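Local coordinates for protein Vv2_1132 (Vibrio vulnificus CMCP6, PDB 5Y9S) that probably binds DNA through its helix-turn-helix domain and regulates transcription as a tetrameric LysR-type regulator, presumably in response to a small-molecule effector, at residues D[101-106]-D[151-156]; D[147-152]-D[284-289]. All blocks are in the same frame, centred on the assembly; numbering follows the deposited sequence.

Interaction 1: residues D[101-106]-D[151-156]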
loop_
_atom_site.group_PDB
_atom_site.type_symbol
_atom_site.label_atom_id
_atom_site.label_comp_id
_atom_site.label_asym_id
_atom_site.label_seq_id
_atom_site.Cartn_x
_atom_site.Cartn_y
_atom_site.Cartn_z
ATOM N N VAL D 101 16.179 -22.738 23.757
ATOM C CA VAL D 101 15.781 -23.729 22.771
ATOM C C VAL D 101 14.498 -23.226 22.118
ATOM O O VAL D 101 13.503 -22.968 22.810
ATOM C CB VAL D 101 15.585 -25.111 23.415
ATOM C CG1 VAL D 101 15.355 -26.175 22.351
ATOM C CG2 VAL D 101 16.793 -25.473 24.273
ATOM N N ARG D 102 14.541 -23.053 20.793
ATOM C CA ARG D 102 13.425 -22.521 20.011
ATOM C C ARG D 102 12.612 -23.693 19.477
ATOM O O ARG D 102 13.156 -24.572 18.803
ATOM C CB ARG D 102 13.928 -21.643 18.863
ATOM C CG ARG D 102 14.220 -20.188 19.253
ATOM C CD ARG D 102 15.333 -19.551 18.397
ATOM N NE ARG D 102 16.365 -20.511 17.987
ATOM C CZ ARG D 102 17.194 -20.332 16.959
ATOM N NH1 ARG D 102 18.099 -21.255 16.665
ATOM N NH2 ARG D 102 17.111 -19.232 16.209
ATOM N N ILE D 103 11.319 -23.720 19.797
ATOM C CA ILE D 103 10.460 -24.855 19.484
ATOM C C ILE D 103 9.245 -24.341 18.732
ATOM O O ILE D 103 8.630 -23.353 19.145
ATOM C CB ILE D 103 10.042 -25.614 20.756
ATOM C CG1 ILE D 103 11.280 -26.219 21.439
ATOM C CG2 ILE D 103 9.038 -26.671 20.408
ATOM C CD1 ILE D 103 11.073 -26.645 22.874
ATOM N N VAL D 104 8.925 -24.984 17.613
ATOM C CA VAL D 104 7.747 -24.673 16.812
ATOM C C VAL D 104 6.896 -25.934 16.725
ATOM O O VAL D 104 7.433 -27.048 16.684
ATOM C CB VAL D 104 8.136 -24.177 15.401
ATOM C CG1 VAL D 104 8.926 -25.242 14.660
ATOM C CG2 VAL D 104 6.914 -23.826 14.595
ATOM N N CYS D 105 5.577 -25.762 16.713
ATOM C CA CYS D 105 4.644 -26.880 16.610
ATOM C C CYS D 105 3.243 -26.333 16.399
ATOM O O CYS D 105 3.011 -25.120 16.417
ATOM C CB CYS D 105 4.659 -27.758 17.855
ATOM S SG CYS D 105 4.286 -26.814 19.355
ATOM N N LEU D 106 2.307 -27.256 16.220
ATOM C CA LEU D 106 0.908 -26.891 16.129
ATOM C C LEU D 106 0.399 -26.464 17.499
ATOM O O LEU D 106 0.968 -26.823 18.538
ATOM C CB LEU D 106 0.079 -28.060 15.598
ATOM C CG LEU D 106 0.380 -28.418 14.142
ATOM C CD1 LEU D 106 1.559 -29.426 14.033
ATOM C CD2 LEU D 106 -0.883 -28.917 13.457
ATOM N N THR D 151 14.771 -21.689 13.946
ATOM C CA THR D 151 14.179 -22.435 15.048
ATOM C C THR D 151 14.984 -23.710 15.227
ATOM O O THR D 151 15.714 -24.127 14.328
ATOM C CB THR D 151 12.695 -22.766 14.811
ATOM O OG1 THR D 151 12.081 -23.090 16.063
ATOM C CG2 THR D 151 12.548 -23.945 13.873
ATOM N N ASP D 152 14.852 -24.325 16.401
ATOM C CA ASP D 152 15.692 -25.458 16.779
ATOM C C ASP D 152 14.995 -26.807 16.701
ATOM O O ASP D 152 15.622 -27.791 16.296
ATOM C CB ASP D 152 16.219 -25.255 18.198
ATOM C CG ASP D 152 16.969 -23.949 18.340
ATOM O OD1 ASP D 152 16.712 -23.216 19.315
ATOM O OD2 ASP D 152 17.808 -23.655 17.461
ATOM N N LEU D 153 13.729 -26.889 17.106
ATOM C CA LEU D 153 13.009 -28.155 17.101
ATOM C C LEU D 153 11.604 -27.949 16.567
ATOM O O LEU D 153 11.000 -26.888 16.737
ATOM C CB LEU D 153 12.926 -28.798 18.488
ATOM C CG LEU D 153 14.251 -29.093 19.193
ATOM C CD1 LEU D 153 14.016 -29.307 20.680
ATOM C CD2 LEU D 153 14.910 -30.305 18.570
ATOM N N LEU D 154 11.093 -28.985 15.921
ATOM C CA LEU D 154 9.731 -28.996 15.420
ATOM C C LEU D 154 9.071 -30.281 15.897
ATOM O O LEU D 154 9.604 -31.372 15.677
ATOM C CB LEU D 154 9.721 -28.890 13.892
ATOM C CG LEU D 154 8.442 -29.359 13.215
ATOM C CD1 LEU D 154 7.342 -28.283 13.300
ATOM C CD2 LEU D 154 8.711 -29.770 11.775
ATOM N N PHE D 155 7.946 -30.156 16.585
ATOM C CA PHE D 155 7.138 -31.306 16.977
ATOM C C PHE D 155 5.930 -31.379 16.061
ATOM O O PHE D 155 5.301 -30.352 15.789
ATOM C CB PHE D 155 6.697 -31.186 18.430
ATOM C CG PHE D 155 7.807 -31.359 19.397
ATOM C CD1 PHE D 155 8.630 -30.293 19.717
ATOM C CD2 PHE D 155 8.045 -32.589 19.983
ATOM C CE1 PHE D 155 9.673 -30.449 20.607
ATOM C CE2 PHE D 155 9.085 -32.757 20.873
ATOM C CZ PHE D 155 9.905 -31.692 21.186
ATOM N N THR D 156 5.616 -32.577 15.571
ATOM C CA THR D 156 4.526 -32.706 14.608
ATOM C C THR D 156 4.035 -34.145 14.561
ATOM O O THR D 156 4.730 -35.076 14.974
ATOM C CB THR D 156 4.968 -32.256 13.208
ATOM O OG1 THR D 156 3.825 -32.130 12.349
ATOM C CG2 THR D 156 5.948 -33.264 12.622
#
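Val104 and Leu154 are paired in parallel on one face of the sheet, where Val104 CG1 rests against CB and CD1 of Leu154. This branch stands between its own backbone N and carbonyl carbon (chi1 60°), which carries it across to the neighbouring strand. There Val104 CG1 settles between Thr151 CG2, at 3.9 Å, and Leu154 CD1, at 3.7 Å. The opposite face carries Ile103, Leu153 and Phe155. Ile103 and Leu153 run next to each other in the same direction, and CD1 of Leu153 fits between CG1 of Ile103 and CG1 of Val101. The other branch of Ile103, CG2, meets the rim of the Phe155 ring near its plane, 3.7 Å from CD1. Beneath these side chains the backbones zip together: Val104 N donates to Leu153 O, and Phe155 N to Val104 O. At the start of the pair the regular pattern gives way to a polar clasp. Arg102 O accepts from both Asp152 N and Leu153 N, while Arg102 N donates to Asp152 OD1 at 2.6 Å, on its anti side. A kink about CG-CD (chi3 -33°) turns the Arg102 guanidinium side-on onto Asp152: NE reaches OD1 from above the carboxylate plane at 3.0 Å, and NH1 meets OD2 on its syn side at 2.5 Å. OD1 is thus held by two donors of Arg102, and Arg291 adds a further salt bridge. Guanidinium and carboxylate planes stand 55° apart, and Thr151 N lies over one face of the guanidinium. These are central parallel strands of an alpha/beta subdomain in the periplasmic-binding-protein-like domain. Strand 129-134 flanks 100-105 and strand 277-286 flanks 153-157; helix 139-147 covers the Val104-Leu154 face, and helices 114-120 and 292-300 cover that of Ile103, Leu153 and Phe155.

Interaction 2: residues D[147-152]-D[284-289]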
loop_
_atom_site.group_PDB
_atom_site.type_symbol
_atom_site.label_atom_id
_atom_site.label_comp_id
_atom_site.label_asym_id
_atom_site.label_seq_id
_atom_site.Cartn_x
_atom_site.Cartn_y
_atom_site.Cartn_z
ATOM N N GLU D 147 16.198 -25.559 8.566
ATOM C CA GLU D 147 17.366 -25.333 7.717
ATOM C C GLU D 147 17.996 -23.972 7.995
ATOM O O GLU D 147 19.215 -23.865 8.154
ATOM C CB GLU D 147 16.972 -25.454 6.245
ATOM C CG GLU D 147 16.655 -26.873 5.788
ATOM C CD GLU D 147 16.102 -26.917 4.367
ATOM O OE1 GLU D 147 14.908 -27.264 4.191
ATOM O OE2 GLU D 147 16.865 -26.599 3.424
ATOM N N ASP D 148 17.178 -22.919 8.089
ATOM C CA ASP D 148 17.683 -21.575 8.374
ATOM C C ASP D 148 18.179 -21.393 9.815
ATOM O O ASP D 148 18.628 -20.289 10.150
ATOM C CB ASP D 148 16.599 -20.532 8.084
ATOM C CG ASP D 148 16.068 -20.609 6.652
ATOM O OD1 ASP D 148 16.608 -21.389 5.845
ATOM O OD2 ASP D 148 15.098 -19.895 6.330
ATOM N N HIS D 149 18.101 -22.411 10.672
ATOM C CA HIS D 149 18.413 -22.268 12.100
ATOM C C HIS D 149 17.633 -21.127 12.762
ATOM O O HIS D 149 18.015 -20.640 13.838
ATOM C CB HIS D 149 19.913 -22.087 12.323
ATOM C CG HIS D 149 20.745 -23.146 11.672
ATOM N ND1 HIS D 149 21.147 -24.289 12.331
ATOM C CD2 HIS D 149 21.249 -23.238 10.419
ATOM C CE1 HIS D 149 21.857 -25.042 11.512
ATOM N NE2 HIS D 149 21.934 -24.428 10.345
ATOM N N SER D 150 16.531 -20.681 12.146
ATOM C CA SER D 150 15.665 -19.715 12.811
ATOM C C SER D 150 14.838 -20.358 13.914
ATOM O O SER D 150 14.251 -19.637 14.731
ATOM C CB SER D 150 14.747 -19.032 11.788
ATOM O OG SER D 150 13.856 -19.948 11.175
ATOM N N THR D 151 14.771 -21.689 13.946
ATOM C CA THR D 151 14.179 -22.435 15.048
ATOM C C THR D 151 14.984 -23.710 15.227
ATOM O O THR D 151 15.714 -24.127 14.328
ATOM C CB THR D 151 12.695 -22.766 14.811
ATOM O OG1 THR D 151 12.081 -23.090 16.063
ATOM C CG2 THR D 151 12.548 -23.945 13.873
ATOM N N ASP D 152 14.852 -24.325 16.401
ATOM C CA ASP D 152 15.692 -25.458 16.779
ATOM C C ASP D 152 14.995 -26.807 16.701
ATOM O O ASP D 152 15.622 -27.791 16.296
ATOM C CB ASP D 152 16.219 -25.255 18.198
ATOM C CG ASP D 152 16.969 -23.949 18.340
ATOM O OD1 ASP D 152 16.712 -23.216 19.315
ATOM O OD2 ASP D 152 17.808 -23.655 17.461
ATOM N N TYR D 284 11.597 -33.207 14.919
ATOM C CA TYR D 284 12.563 -32.958 13.860
ATOM C C TYR D 284 13.604 -31.942 14.301
ATOM O O TYR D 284 13.299 -31.011 15.056
ATOM C CB TYR D 284 11.891 -32.401 12.612
ATOM C CG TYR D 284 11.148 -33.404 11.798
ATOM C CD1 TYR D 284 11.790 -34.119 10.802
ATOM C CD2 TYR D 284 9.786 -33.602 11.984
ATOM C CE1 TYR D 284 11.103 -35.024 10.027
ATOM C CE2 TYR D 284 9.092 -34.507 11.213
ATOM C CZ TYR D 284 9.755 -35.221 10.241
ATOM O OH TYR D 284 9.069 -36.133 9.471
ATOM N N ARG D 285 14.826 -32.094 13.781
ATOM C CA ARG D 285 15.884 -31.123 14.031
ATOM C C ARG D 285 16.775 -30.996 12.802
ATOM O O ARG D 285 16.712 -31.804 11.874
ATOM C CB ARG D 285 16.701 -31.503 15.265
ATOM C CG ARG D 285 17.814 -32.487 14.986
ATOM C CD ARG D 285 18.898 -32.430 16.068
ATOM N NE ARG D 285 19.561 -33.723 16.221
ATOM C CZ ARG D 285 20.329 -34.061 17.253
ATOM N NH1 ARG D 285 20.555 -33.204 18.244
ATOM N NH2 ARG D 285 20.871 -35.269 17.294
ATOM N N SER D 286 17.608 -29.955 12.799
ATOM C CA SER D 286 18.555 -29.727 11.718
ATOM C C SER D 286 19.831 -30.517 11.949
ATOM O O SER D 286 20.362 -30.551 13.064
ATOM C CB SER D 286 18.917 -28.248 11.591
ATOM O OG SER D 286 19.849 -28.076 10.537
ATOM N N THR D 287 20.344 -31.123 10.874
ATOM C CA THR D 287 21.602 -31.857 10.981
ATOM C C THR D 287 22.794 -30.919 11.162
ATOM O O THR D 287 23.762 -31.285 11.835
ATOM C CB THR D 287 21.797 -32.751 9.757
ATOM O OG1 THR D 287 21.687 -31.959 8.572
ATOM C CG2 THR D 287 20.730 -33.849 9.717
ATOM N N THR D 288 22.731 -29.703 10.605
ATOM C CA THR D 288 23.785 -28.698 10.699
ATOM C C THR D 288 23.669 -27.789 11.927
ATOM O O THR D 288 24.295 -26.726 11.946
ATOM C CB THR D 288 23.798 -27.816 9.442
ATOM O OG1 THR D 288 22.586 -27.052 9.361
ATOM C CG2 THR D 288 23.934 -28.652 8.190
ATOM N N ASN D 289 22.886 -28.157 12.938
ATOM C CA ASN D 289 22.681 -27.317 14.119
ATOM C C ASN D 289 23.232 -28.063 15.324
ATOM O O ASN D 289 22.640 -29.053 15.773
ATOM C CB ASN D 289 21.201 -26.979 14.311
ATOM C CG ASN D 289 20.951 -26.046 15.490
ATOM O OD1 ASN D 289 20.989 -26.455 16.654
ATOM N ND2 ASN D 289 20.659 -24.790 15.187
HETATM O O HOH W 1 17.524 -27.606 14.397
#
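Asn289 ND2 donates to His149 ND1 over 2.9 Å, with an N-H...N angle of 161°. The bond lies in the plane of the imidazole and close to that of the amide, and the two flat groups are nearly coplanar, 22° apart. With chi1 at -177° the Asn289 side chain extends directly away from its backbone N and brings the amide alongside the ring. At the far end of the ring His149 NE2 makes a weak hydrogen bond to Thr288 OG1, also 2.9 Å but bent, the oxygen being shifted toward CE1, off the line of the N-H. That hydroxyl is hydrogen-bonded in turn to Ser286 OG within the type I turn 286-289, so the turn meets the imidazole at both of its nitrogens. Nearer the sheet a water bridges the backbones, donating to Asp152 O at 2.7 Å and accepting from Ser286 N at 2.8 Å. The ring edge is closely packed: His149 CE1 lies 3.0 Å from Thr288 O, and Asn289 CB is 3.3 Å from His149 ND1. His149 closes helix 139-147 in a Schellman motif. The partner turn joins strand 277-286 to helix 292-300, whose Val294 touches both Asp152 and Asn289.

From the N terminus, strand 100-105 comes first; the chain then passes through helices, strand 129-134 and helix 139-147 before 151-156 returns beside it, and interaction 1 closes that loop. Interaction 2 starts on 147-152, just before the loop is complete, and closes a much longer one at 284-289. The two loops cross rather than nest, since 147-152 begins inside the first and 284-289 lies beyond it; they share Thr151 and Asp152. Strand 153-157 is the common member, with 100-105 parallel on one side and 277-286 antiparallel on the other, where Leu154 O probably accepts from Tyr284 N. Together the contacts tie the first strand of the LysR substrate-binding domain to its C-terminal part.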